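Local coordinates for cobalamin biosynthesis protein (Agrobacterium tumefaciens, PDB 3BY5), which probably takes part in cobalamin (vitamin B12) biosynthesis as a member of the cobalamin synthesis G family, at residues 28-33 / 61-66; 35-40 / 114-119. One frame throughout, in Å; residues are numbered along the deposited sequence.

Overall arrangement
From the N terminus the chain runs through strand 11-17 into helix 23-37, which supplies the first segment of both contacts. Interaction 1 closes first: after strand 43-46 and helix 54-62, residues 61-66 return to 28-33, ending a loop of 27 intervening residues. Interaction 2 begins inside that loop, at 35-40, and closes only at 114-119, so the two cross rather than nest. Their centres lie about 13 Å apart, and they touch where A33 CB packs on L118 CD2 at 3.6 Å. Together they tie helix 23-37 to its neighbouring helix 54-62 and to strand 112-120, one of the two edge strands of the mixed sheet within this chain.

Interaction 1 of 2, residues 28-33 / 61-66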
# COMPACT_ATOMS: atom_id res chain seq x y z
N ALA A 28 -10.22 3.88 16.29
CA ALA A 28 -11.58 4.21 16.69
C ALA A 28 -12.44 4.63 15.51
O ALA A 28 -13.58 4.19 15.39
CB ALA A 28 -11.56 5.31 17.73
N ALA A 29 -11.87 5.47 14.64
CA ALA A 29 -12.54 5.97 13.45
C ALA A 29 -12.89 4.88 12.43
O ALA A 29 -13.94 4.95 11.78
CB ALA A 29 -11.69 7.05 12.79
N VAL A 30 -12.01 3.90 12.28
CA VAL A 30 -12.23 2.80 11.34
C VAL A 30 -13.31 1.86 11.88
O VAL A 30 -14.23 1.50 11.15
CB VAL A 30 -10.91 2.05 11.01
CG1 VAL A 30 -11.16 0.84 10.12
CG2 VAL A 30 -9.92 2.98 10.33
N ARG A 31 -13.22 1.50 13.15
CA ARG A 31 -14.21 0.61 13.77
C ARG A 31 -15.60 1.24 13.90
O ARG A 31 -16.61 0.53 13.83
CB ARG A 31 -13.73 0.10 15.13
CG ARG A 31 -12.62 -0.93 15.07
CD ARG A 31 -12.59 -1.77 16.33
NE ARG A 31 -11.24 -2.22 16.68
CZ ARG A 31 -10.68 -3.35 16.25
NH1 ARG A 31 -11.34 -4.17 15.45
NH2 ARG A 31 -9.45 -3.65 16.64
N ALA A 32 -15.65 2.56 14.06
CA ALA A 32 -16.92 3.30 14.07
C ALA A 32 -17.55 3.32 12.68
O ALA A 32 -18.76 3.21 12.57
CB ALA A 32 -16.73 4.71 14.60
N ALA A 33 -16.72 3.46 11.65
CA ALA A 33 -17.15 3.38 10.26
C ALA A 33 -17.73 2.02 9.92
O ALA A 33 -18.77 1.92 9.26
CB ALA A 33 -15.99 3.69 9.33
N LYS A 61 -1.22 -1.41 11.85
CA LYS A 61 -0.61 -2.51 12.59
C LYS A 61 -1.56 -3.00 13.68
O LYS A 61 -1.71 -4.20 13.88
CB LYS A 61 0.73 -2.08 13.20
CG LYS A 61 1.55 -3.20 13.83
CD LYS A 61 3.02 -2.81 14.00
CE LYS A 61 3.28 -2.06 15.31
NZ LYS A 61 3.26 -2.95 16.52
N GLY A 62 -2.21 -2.05 14.35
CA GLY A 62 -3.20 -2.34 15.38
C GLY A 62 -4.45 -2.99 14.83
O GLY A 62 -5.00 -3.89 15.46
N LEU A 63 -4.88 -2.55 13.65
CA LEU A 63 -6.03 -3.16 12.98
C LEU A 63 -5.65 -4.43 12.22
O LEU A 63 -6.52 -5.13 11.72
CB LEU A 63 -6.68 -2.16 12.02
CG LEU A 63 -7.41 -0.93 12.58
CD1 LEU A 63 -7.44 0.14 11.52
CD2 LEU A 63 -8.82 -1.26 13.04
N SER A 64 -4.34 -4.71 12.16
CA SER A 64 -3.75 -5.81 11.38
C SER A 64 -4.16 -5.78 9.89
O SER A 64 -4.46 -6.81 9.29
CB SER A 64 -4.00 -7.17 12.04
OG SER A 64 -5.32 -7.61 11.83
N LEU A 65 -4.17 -4.57 9.33
CA LEU A 65 -4.51 -4.33 7.93
C LEU A 65 -3.30 -3.76 7.20
O LEU A 65 -2.43 -3.13 7.81
CB LEU A 65 -5.68 -3.35 7.82
CG LEU A 65 -7.01 -3.74 8.46
CD1 LEU A 65 -7.98 -2.59 8.43
CD2 LEU A 65 -7.60 -4.97 7.80
N SER A 66 -3.25 -3.98 5.88
CA SER A 66 -2.22 -3.40 5.03
C SER A 66 -2.58 -1.96 4.74
O SER A 66 -3.75 -1.59 4.78
CB SER A 66 -2.09 -4.18 3.73
OG SER A 66 -1.45 -5.43 3.94
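V30 and L63 join two helices of an alpha/beta fold, with the middle of helix 23-37 facing the C-terminal end of helix 54-62, which closes in a Schellman motif. L63 carries its half of the contact on both branches. Its CD1 methyl sits against the isopropyl group of V30, 4.0 Å from V30 CG2 and equally near V30 CB and V30 CG1, so the whole fork of the valine is met rather than one methyl alone. The two side chains run at a slant to each other. V30 has CG1 anti to its backbone N (chi1 175°), which spreads both methyls around that leucine branch. The other branch serves R31: L63 CD2 lies over the centre of one face of the guanidinium, 4.3 Å from R31 CZ, so the exposed arginine lays the flat of its head group over that one methyl. No hydrogen bond crosses the contact.

Just beyond L63 the chain turns. S64, with positive phi, is the C-prime residue of the Schellman motif, and its N makes a weak bond of 3.2 Å to K61 O. S64 OG donates to L63 O at 2.8 Å, approaching from the side of the carbonyl (C=O...OG angle 101°) and tilted from its plane. The turn thereby delivers L65 and S66 toward the next strand.

Around the contact, L63 and L65 both rest on L44 of strand 43-46, and V41 touches both V30 and L65. A29 and A33, on helix 23-37, pack against strands 112-120 and 123-129. S66 pairs through its backbone with L44 and hydrogen-bonds through OG to A71 N of the second subunit, leading from the helix pair into the sheet and the dimer.

Interaction 2 of 2, residues 35-40 / 114-119; sequences RAFGVT and VAPRLV
F37 and A115 make a CH-pi contact, the centrepiece of this meeting between the last turn of helix 23-37 and the irregular middle of strand 112-120. The A115 CB methyl stands over the ring face, 3.5 Å from the centroid of F37 and only 7° off the ring normal, and is thus nearly equidistant from the ring carbons.

The remaining contacts are apolar and gather toward the far end of the ring. P116 CD reaches F37 CE1 at 3.6 Å, the proline lying at a slant to the phenylalanine. From the strand beyond, L118 CD1 comes to 3.8 Å from F37 CZ, while L118 CB lies in the ring plane at its edge; the two side chains point opposite ways as they pass. A chi1 of -169° turns CG of L118 away from its own N and brings both methyls to the CE2-CZ side of the ring. No hydrogen bond spans the two segments, so side-chain packing does the joining.

The chain leaves the helix at once through G38, which has positive phi. F37 also touches I127, and L118 also touches A33 of the same helix; backbone bonds from V114 to I127 and from L118 to V125 hold strand 112-120 to strand 123-129. This is helix-on-sheet packing of an alpha/beta fold, in which an aromatic residue in the last turn of a helix lies against an edge strand of the mixed sheet.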
# COMPACT_ATOMS: atom_id res chain seq x y z
N ARG A 35 -19.08 -0.17 12.04
CA ARG A 35 -20.36 -0.28 12.73
C ARG A 35 -21.46 0.57 12.11
O ARG A 35 -22.58 0.10 11.94
CB ARG A 35 -20.21 0.05 14.21
CG ARG A 35 -19.44 -1.00 15.00
CD ARG A 35 -19.54 -0.77 16.50
NE ARG A 35 -18.87 0.45 16.92
CZ ARG A 35 -17.58 0.55 17.22
NH1 ARG A 35 -16.78 -0.52 17.15
NH2 ARG A 35 -17.08 1.72 17.59
N ALA A 36 -21.13 1.82 11.77
CA ALA A 36 -22.10 2.76 11.20
C ALA A 36 -22.61 2.37 9.82
O ALA A 36 -23.72 2.73 9.46
CB ALA A 36 -21.52 4.16 11.15
N PHE A 37 -21.80 1.65 9.06
CA PHE A 37 -22.14 1.35 7.67
C PHE A 37 -22.38 -0.13 7.38
O PHE A 37 -22.85 -0.48 6.30
CB PHE A 37 -21.09 1.94 6.73
CG PHE A 37 -20.99 3.44 6.81
CD1 PHE A 37 -22.13 4.24 6.68
CD2 PHE A 37 -19.76 4.06 6.99
CE1 PHE A 37 -22.05 5.63 6.75
CE2 PHE A 37 -19.66 5.45 7.06
CZ PHE A 37 -20.81 6.24 6.94
N GLY A 38 -22.07 -0.98 8.35
CA GLY A 38 -22.31 -2.41 8.19
C GLY A 38 -21.31 -3.03 7.25
O GLY A 38 -21.65 -3.89 6.45
N VAL A 39 -20.06 -2.58 7.35
CA VAL A 39 -18.97 -3.09 6.52
C VAL A 39 -17.87 -3.68 7.39
O VAL A 39 -17.87 -3.52 8.61
CB VAL A 39 -18.38 -2.00 5.58
CG1 VAL A 39 -19.43 -1.53 4.57
CG2 VAL A 39 -17.81 -0.82 6.37
N THR A 40 -16.93 -4.37 6.75
CA THR A 40 -15.74 -4.85 7.42
C THR A 40 -14.56 -4.52 6.52
O THR A 40 -14.44 -5.08 5.44
CB THR A 40 -15.78 -6.37 7.71
OG1 THR A 40 -17.14 -6.81 7.85
CG2 THR A 40 -15.00 -6.69 8.99
N VAL A 114 -19.41 3.47 -1.26
CA VAL A 114 -20.65 2.85 -0.79
C VAL A 114 -21.28 3.55 0.42
O VAL A 114 -22.43 3.28 0.78
CB VAL A 114 -20.46 1.35 -0.47
CG1 VAL A 114 -20.06 0.59 -1.73
CG2 VAL A 114 -19.43 1.14 0.63
N ALA A 115 -20.52 4.45 1.04
CA ALA A 115 -20.96 5.15 2.23
C ALA A 115 -20.64 6.63 2.07
O ALA A 115 -19.74 6.97 1.31
CB ALA A 115 -20.26 4.58 3.44
N PRO A 116 -21.40 7.52 2.75
CA PRO A 116 -21.06 8.93 2.73
C PRO A 116 -19.79 9.23 3.52
O PRO A 116 -19.40 8.44 4.38
CB PRO A 116 -22.26 9.60 3.40
CG PRO A 116 -22.80 8.56 4.30
CD PRO A 116 -22.62 7.27 3.54
N ARG A 117 -19.16 10.36 3.20
CA ARG A 117 -17.94 10.82 3.86
C ARG A 117 -18.14 10.89 5.37
O ARG A 117 -19.09 11.51 5.85
CB ARG A 117 -17.51 12.17 3.30
CG ARG A 117 -16.08 12.61 3.62
CD ARG A 117 -16.02 13.64 4.75
NE ARG A 117 -17.07 14.66 4.65
CZ ARG A 117 -17.02 15.86 5.21
NH1 ARG A 117 -15.96 16.24 5.91
NH2 ARG A 117 -18.03 16.71 5.06
N LEU A 118 -17.25 10.23 6.09
CA LEU A 118 -17.37 10.12 7.53
C LEU A 118 -16.17 10.75 8.21
O LEU A 118 -15.04 10.49 7.84
CB LEU A 118 -17.48 8.65 7.94
CG LEU A 118 -17.88 8.38 9.39
CD1 LEU A 118 -19.38 8.48 9.59
CD2 LEU A 118 -17.40 7.02 9.80
N VAL A 119 -16.43 11.62 9.18
CA VAL A 119 -15.38 12.14 10.05
C VAL A 119 -15.68 11.70 11.49
O VAL A 119 -16.80 11.89 11.97
CB VAL A 119 -15.27 13.68 9.97
CG1 VAL A 119 -14.01 14.16 10.67
CG2 VAL A 119 -15.24 14.14 8.53